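Local coordinates for protein 2-oxo-1,2-dihydroquinoline 8-monooxygenase, oxygenase component (PDB 1Z02) that probably hydroxylates 2-oxoquinoline as the oxygenase component of a monooxygenase, using a Rieske [2Fe-2S] cluster and a separate iron ion, at residues Pro163-Ala166 / His167-Phe171; Asn306-Glu309 / Glu310-Gln314. All coordinates share one frame; numbering follows the deposited sequence.

Contact 1 of 2, residues Pro163-Ala166 / His167-Phe171; sequences PPLA and HDLPF
P164 crosses the imidazole of H167 at a slant, with its CD over one face. That CD sits over the middle of the ring, 3.8 Å from the centroid of the H167 imidazole and only 12° off the ring normal. This is a proline-histidine CH-pi contact. P163 adds a looser touch, with its CB 4.0 Å from ND1 of H167. H167 is turned back toward the prolines by its first torsion, which puts CG on the side of its own backbone N and anti to the carbonyl carbon (chi1 -75°). With an alanine here the imidazole is gone, and CD of P164 is likely to lose the ring face it rests on.

The backbone makes a short 3-10 turn. H167 N bonds to P164 O, D168 N to L165 O at 2.9 Å, and L169 N to A166 O. A water lies 2.6 Å from A166 O and close to P170 O, bridging the two carbonyls. Away from the imidazole, L165 and L169 pack at an angle, with L165 CG 3.8 Å from L169 CD2.

D168 binds the backbone N of W44 and forms a salt bridge with R406. L165 and L169 both rest on F149 of strand 147-152, L165 also meets W44 of strand 43-49, and L169 reaches W317 of strand 313-320.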
ATOM      1  N   PRO A 163       9.414 -25.271 -27.753  1.00 15.35           N
ATOM      2  CA  PRO A 163      10.708 -25.184 -28.434  1.00 15.04           C
ATOM      3  C   PRO A 163      11.903 -25.530 -27.551  1.00 16.30           C
ATOM      4  O   PRO A 163      11.791 -25.568 -26.327  1.00 16.77           O
ATOM      5  CB  PRO A 163      10.740 -23.732 -28.889  1.00 15.19           C
ATOM      6  CG  PRO A 163      10.134 -23.037 -27.703  1.00 15.53           C
ATOM      7  CD  PRO A 163       8.934 -23.925 -27.376  1.00 15.03           C
ATOM      8  N   PRO A 164      13.065 -25.793 -28.166  1.00 18.58           N
ATOM      9  CA  PRO A 164      14.270 -26.128 -27.393  1.00 17.83           C
ATOM     10  C   PRO A 164      14.653 -24.913 -26.551  1.00 16.96           C
ATOM     11  O   PRO A 164      14.368 -23.776 -26.932  1.00 17.88           O
ATOM     12  CB  PRO A 164      15.319 -26.406 -28.470  1.00 19.81           C
ATOM     13  CG  PRO A 164      14.506 -26.818 -29.658  1.00 19.55           C
ATOM     14  CD  PRO A 164      13.310 -25.907 -29.613  1.00 17.73           C
ATOM     15  N   LEU A 165      15.295 -25.155 -25.412  1.00 14.43           N
ATOM     16  CA  LEU A 165      15.729 -24.074 -24.541  1.00 13.05           C
ATOM     17  C   LEU A 165      16.690 -23.143 -25.296  1.00 13.69           C
ATOM     18  O   LEU A 165      16.673 -21.923 -25.113  1.00 13.22           O
ATOM     19  CB  LEU A 165      16.417 -24.661 -23.302  1.00  8.90           C
ATOM     20  CG  LEU A 165      17.232 -23.725 -22.405  1.00  9.72           C
ATOM     21  CD1 LEU A 165      16.309 -22.724 -21.715  1.00  5.23           C
ATOM     22  CD2 LEU A 165      18.004 -24.563 -21.394  1.00  8.82           C
ATOM     23  N   ALA A 166      17.523 -23.729 -26.150  1.00 13.41           N
ATOM     24  CA  ALA A 166      18.492 -22.967 -26.924  1.00 13.41           C
ATOM     25  C   ALA A 166      17.846 -21.799 -27.672  1.00 14.51           C
ATOM     26  O   ALA A 166      18.454 -20.738 -27.824  1.00 14.76           O
ATOM     27  CB  ALA A 166      19.210 -23.900 -27.909  1.00 11.63           C
ATOM     28  N   HIS A 167      16.611 -21.986 -28.133  1.00 13.87           N
ATOM     29  CA  HIS A 167      15.918 -20.930 -28.869  1.00 15.64           C
ATOM     30  C   HIS A 167      15.675 -19.661 -28.056  1.00 14.67           C
ATOM     31  O   HIS A 167      15.463 -18.587 -28.626  1.00 14.66           O
ATOM     32  CB  HIS A 167      14.591 -21.446 -29.433  1.00 16.12           C
ATOM     33  CG  HIS A 167      14.747 -22.331 -30.631  1.00 19.55           C
ATOM     34  ND1 HIS A 167      13.688 -22.669 -31.448  1.00 19.78           N
ATOM     35  CD2 HIS A 167      15.833 -22.958 -31.145  1.00 22.33           C
ATOM     36  CE1 HIS A 167      14.114 -23.465 -32.413  1.00 21.61           C
ATOM     37  NE2 HIS A 167      15.411 -23.656 -32.252  1.00 23.64           N
ATOM     38  N   ASP A 168      15.702 -19.782 -26.732  1.00 14.81           N
ATOM     39  CA  ASP A 168      15.504 -18.625 -25.859  1.00 13.20           C
ATOM     40  C   ASP A 168      16.766 -18.315 -25.052  1.00 15.53           C
ATOM     41  O   ASP A 168      16.697 -17.744 -23.956  1.00 15.12           O
ATOM     42  CB  ASP A 168      14.326 -18.865 -24.905  1.00 14.32           C
ATOM     43  CG  ASP A 168      12.979 -18.725 -25.591  1.00 13.65           C
ATOM     44  OD1 ASP A 168      11.940 -18.947 -24.930  1.00 16.90           O
ATOM     45  OD2 ASP A 168      12.951 -18.387 -26.796  1.00 13.74           O
ATOM     46  N   LEU A 169      17.915 -18.707 -25.597  1.00 13.78           N
ATOM     47  CA  LEU A 169      19.205 -18.470 -24.956  1.00 14.84           C
ATOM     48  C   LEU A 169      20.066 -17.701 -25.952  1.00 13.69           C
ATOM     49  O   LEU A 169      19.880 -17.829 -27.162  1.00 13.85           O
ATOM     50  CB  LEU A 169      19.851 -19.807 -24.591  1.00 14.94           C
ATOM     51  CG  LEU A 169      20.095 -20.089 -23.102  1.00 18.15           C
ATOM     52  CD1 LEU A 169      18.993 -19.587 -22.262  1.00 15.90           C
ATOM     53  CD2 LEU A 169      20.333 -21.540 -22.879  1.00 16.78           C
ATOM     54  N   PRO A 170      21.016 -16.887 -25.464  1.00 12.69           N
ATOM     55  CA  PRO A 170      21.879 -16.112 -26.371  1.00 12.50           C
ATOM     56  C   PRO A 170      22.573 -16.945 -27.453  1.00 13.80           C
ATOM     57  O   PRO A 170      22.659 -18.172 -27.340  1.00 14.41           O
ATOM     58  CB  PRO A 170      22.881 -15.460 -25.421  1.00 11.72           C
ATOM     59  CG  PRO A 170      22.061 -15.261 -24.171  1.00  9.56           C
ATOM     60  CD  PRO A 170      21.313 -16.576 -24.055  1.00 11.38           C
ATOM     61  N   PHE A 171      23.060 -16.263 -28.492  1.00 14.25           N
ATOM     62  CA  PHE A 171      23.761 -16.908 -29.605  1.00 16.74           C
ATOM     63  C   PHE A 171      24.985 -17.638 -29.069  1.00 17.09           C
ATOM     64  O   PHE A 171      25.671 -17.123 -28.192  1.00 16.53           O
ATOM     65  CB  PHE A 171      24.208 -15.868 -30.640  1.00 17.38           C
ATOM     66  CG  PHE A 171      23.112 -14.943 -31.087  1.00 18.58           C
ATOM     67  CD1 PHE A 171      23.032 -13.646 -30.587  1.00 17.86           C
ATOM     68  CD2 PHE A 171      22.144 -15.375 -31.992  1.00 18.44           C
ATOM     69  CE1 PHE A 171      22.005 -12.791 -30.976  1.00 16.87           C
ATOM     70  CE2 PHE A 171      21.109 -14.526 -32.388  1.00 16.69           C
ATOM     71  CZ  PHE A 171      21.041 -13.232 -31.878  1.00 18.54           C
TER
HETATM   72  O   HOH W   1      21.062 -20.438 -28.128  1.00 10.88           O

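Contact 2 of 2, residues Asn306-Glu309 / Glu310-Gln314; sequences NWPE and EHVVQ
The indole of W307 carries CB of P308 on one face, 4.1 Å above the plane and offset toward the rim. At its edge, in the ring plane, lies a water that accepts from W307 NE1 at 3.0 Å. This is the hairpin connection between the antiparallel strands 301-305 and 313-320 of the catalytic-domain sheet, and it contains a type II beta turn from E309 to V312. The same water donates to Q314 OE1 at 2.7 Å and so bridges indole and amide. W307 and Q314 run side by side, with their planes 65° apart, and Q314 OE1 comes 3.3 Å from W307 CD1. W307 has CG anti to its backbone N (chi1 -175°), which places the indole alongside the Q314 chain.

The turn is closed by V312 N donating to E309 O. A weaker bond runs from W307 N to V312 O. The peptide bond before P308 is cis. P308 CD meets V312 CG1 at 3.5 Å, and this branch of the valine also packs on W307 O.

Q314 NE2 is held by E316 and N362, which fixes the amide with OE1 toward the water. W307 also meets the ring of F361. The side chain of W307 is about 9 Å from the bound iron, near the metal site but not a ligand. E309 extends away from the turn to R348 (salt bridge) and Y353 (hydrogen bond), both on helix 339-359.

The amide of N306 lies alongside E310, and its ND2 bonds to H291 O. A water links its other end to the turn, donating to N306 OD1 at 2.9 Å and accepting from H311 N at 3.1 Å.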
ATOM      1  N   ASN A 306      33.399 -11.742 -23.331  1.00 15.65           N
ATOM      2  CA  ASN A 306      34.683 -11.286 -22.816  1.00 17.41           C
ATOM      3  C   ASN A 306      34.586 -10.379 -21.590  1.00 18.32           C
ATOM      4  O   ASN A 306      35.303  -9.377 -21.475  1.00 18.06           O
ATOM      5  CB  ASN A 306      35.461 -10.579 -23.925  1.00 14.91           C
ATOM      6  CG  ASN A 306      36.948 -10.797 -23.810  1.00 16.20           C
ATOM      7  OD1 ASN A 306      37.414 -11.938 -23.721  1.00 13.79           O
ATOM      8  ND2 ASN A 306      37.709  -9.711 -23.815  1.00 13.77           N
ATOM      9  N   TRP A 307      33.702 -10.746 -20.667  1.00 18.78           N
ATOM     10  CA  TRP A 307      33.510  -9.981 -19.438  1.00 17.50           C
ATOM     11  C   TRP A 307      33.296 -10.929 -18.256  1.00 18.11           C
ATOM     12  O   TRP A 307      32.527 -11.890 -18.348  1.00 16.34           O
ATOM     13  CB  TRP A 307      32.313  -9.042 -19.594  1.00 17.93           C
ATOM     14  CG  TRP A 307      32.093  -8.121 -18.436  1.00 17.47           C
ATOM     15  CD1 TRP A 307      31.387  -8.387 -17.298  1.00 18.30           C
ATOM     16  CD2 TRP A 307      32.597  -6.788 -18.292  1.00 16.84           C
ATOM     17  NE1 TRP A 307      31.417  -7.304 -16.455  1.00 17.68           N
ATOM     18  CE2 TRP A 307      32.154  -6.306 -17.040  1.00 17.61           C
ATOM     19  CE3 TRP A 307      33.382  -5.952 -19.099  1.00 18.00           C
ATOM     20  CZ2 TRP A 307      32.469  -5.026 -16.574  1.00 18.71           C
ATOM     21  CZ3 TRP A 307      33.698  -4.674 -18.635  1.00 18.70           C
ATOM     22  CH2 TRP A 307      33.239  -4.226 -17.383  1.00 19.67           C
ATOM     23  N   PRO A 308      33.979 -10.673 -17.128  1.00 18.35           N
ATOM     24  CA  PRO A 308      34.922  -9.564 -16.915  1.00 18.93           C
ATOM     25  C   PRO A 308      36.334  -9.816 -17.456  1.00 19.38           C
ATOM     26  O   PRO A 308      37.168  -8.909 -17.497  1.00 16.51           O
ATOM     27  CB  PRO A 308      34.900  -9.387 -15.400  1.00 18.05           C
ATOM     28  CG  PRO A 308      34.659 -10.758 -14.913  1.00 19.57           C
ATOM     29  CD  PRO A 308      33.626 -11.313 -15.851  1.00 17.26           C
ATOM     30  N   GLU A 309      36.591 -11.055 -17.858  1.00 19.96           N
ATOM     31  CA  GLU A 309      37.884 -11.444 -18.413  1.00 22.56           C
ATOM     32  C   GLU A 309      37.706 -12.474 -19.530  1.00 23.76           C
ATOM     33  O   GLU A 309      36.623 -13.042 -19.703  1.00 22.99           O
ATOM     34  CB  GLU A 309      38.778 -12.025 -17.317  1.00 22.48           C
ATOM     35  CG  GLU A 309      39.247 -11.003 -16.296  1.00 26.91           C
ATOM     36  CD  GLU A 309      39.968 -11.635 -15.120  1.00 27.05           C
ATOM     37  OE1 GLU A 309      40.602 -10.887 -14.344  1.00 30.67           O
ATOM     38  OE2 GLU A 309      39.898 -12.873 -14.965  1.00 29.26           O
ATOM     39  N   GLU A 310      38.779 -12.723 -20.275  1.00 24.18           N
ATOM     40  CA  GLU A 310      38.726 -13.672 -21.378  1.00 27.45           C
ATOM     41  C   GLU A 310      38.252 -15.039 -20.917  1.00 26.07           C
ATOM     42  O   GLU A 310      38.564 -15.474 -19.806  1.00 25.86           O
ATOM     43  CB  GLU A 310      40.098 -13.794 -22.039  1.00 34.23           C
ATOM     44  CG  GLU A 310      40.739 -12.473 -22.379  1.00 43.59           C
ATOM     45  CD  GLU A 310      42.009 -12.644 -23.178  1.00 50.46           C
ATOM     46  OE1 GLU A 310      42.692 -11.630 -23.420  1.00 56.40           O
ATOM     47  OE2 GLU A 310      42.326 -13.787 -23.568  1.00 56.34           O
ATOM     48  N   HIS A 311      37.501 -15.713 -21.782  1.00 24.36           N
ATOM     49  CA  HIS A 311      36.957 -17.038 -21.486  1.00 22.66           C
ATOM     50  C   HIS A 311      35.833 -17.012 -20.458  1.00 20.00           C
ATOM     51  O   HIS A 311      35.278 -18.052 -20.101  1.00 19.87           O
ATOM     52  CB  HIS A 311      38.058 -17.991 -21.017  1.00 25.99           C
ATOM     53  CG  HIS A 311      39.147 -18.190 -22.023  1.00 28.98           C
ATOM     54  ND1 HIS A 311      40.308 -17.449 -22.019  1.00 30.37           N
ATOM     55  CD2 HIS A 311      39.237 -19.025 -23.086  1.00 29.63           C
ATOM     56  CE1 HIS A 311      41.067 -17.821 -23.035  1.00 32.61           C
ATOM     57  NE2 HIS A 311      40.440 -18.774 -23.697  1.00 31.09           N
ATOM     58  N   VAL A 312      35.507 -15.818 -19.976  1.00 18.84           N
ATOM     59  CA  VAL A 312      34.422 -15.644 -19.013  1.00 16.75           C
ATOM     60  C   VAL A 312      33.373 -14.790 -19.710  1.00 16.47           C
ATOM     61  O   VAL A 312      33.722 -13.883 -20.462  1.00 16.85           O
ATOM     62  CB  VAL A 312      34.892 -14.900 -17.741  1.00 16.86           C
ATOM     63  CG1 VAL A 312      33.730 -14.731 -16.781  1.00 15.02           C
ATOM     64  CG2 VAL A 312      36.021 -15.666 -17.071  1.00 17.52           C
ATOM     65  N   VAL A 313      32.097 -15.078 -19.465  1.00 15.56           N
ATOM     66  CA  VAL A 313      31.000 -14.324 -20.080  1.00 14.61           C
ATOM     67  C   VAL A 313      29.897 -14.044 -19.058  1.00 14.60           C
ATOM     68  O   VAL A 313      29.651 -14.859 -18.161  1.00 16.63           O
ATOM     69  CB  VAL A 313      30.394 -15.098 -21.280  1.00 12.80           C
ATOM     70  CG1 VAL A 313      29.869 -16.447 -20.822  1.00 15.62           C
ATOM     71  CG2 VAL A 313      29.270 -14.294 -21.910  1.00 14.76           C
ATOM     72  N   GLN A 314      29.249 -12.884 -19.179  1.00 13.78           N
ATOM     73  CA  GLN A 314      28.170 -12.524 -18.265  1.00 12.50           C
ATOM     74  C   GLN A 314      26.811 -12.550 -18.948  1.00 12.18           C
ATOM     75  O   GLN A 314      26.633 -11.979 -20.026  1.00 11.53           O
ATOM     76  CB  GLN A 314      28.394 -11.135 -17.656  1.00 14.54           C
ATOM     77  CG  GLN A 314      27.345 -10.779 -16.588  1.00 15.34           C
ATOM     78  CD  GLN A 314      27.713  -9.546 -15.770  1.00 16.07           C
ATOM     79  OE1 GLN A 314      28.877  -9.342 -15.432  1.00 14.56           O
ATOM     80  NE2 GLN A 314      26.718  -8.733 -15.433  1.00 16.16           N
TER
HETATM   81  O   HOH W   2      33.692 -14.883 -22.860  1.00  9.43           O
HETATM   82  O   HOH W   3      36.219 -14.474 -24.320  1.00 17.85           O
HETATM   83  O   HOH W   4      40.504  -9.360 -24.916  1.00 34.56           O
HETATM   84  O   HOH W   5      29.755  -7.157 -14.020  1.00 11.99           O

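How the contacts relate
Contact 1 comes first along the chain, in the loop between strands 147-152 and 196-206. Contact 2 follows much later, joining strands 301-305 and 313-320. Their centres are 20 Å apart and their nearest atoms about 7 Å apart, so they do not touch. Both belong to the ring-hydroxylase catalytic domain. Strand 313-320 connects them: contact 2 runs into its start, and contact 1 packs on W317 and Y315 of the same strand. Contact 1 also joins this sheet to strands 43-49 and 147-152, away from the iron and the [2Fe-2S] cluster. In contact 2 the side chain of W307 is about 7 Å from that of H225, and that of Q314 about 7 Å from that of D365, two ligands of the single iron.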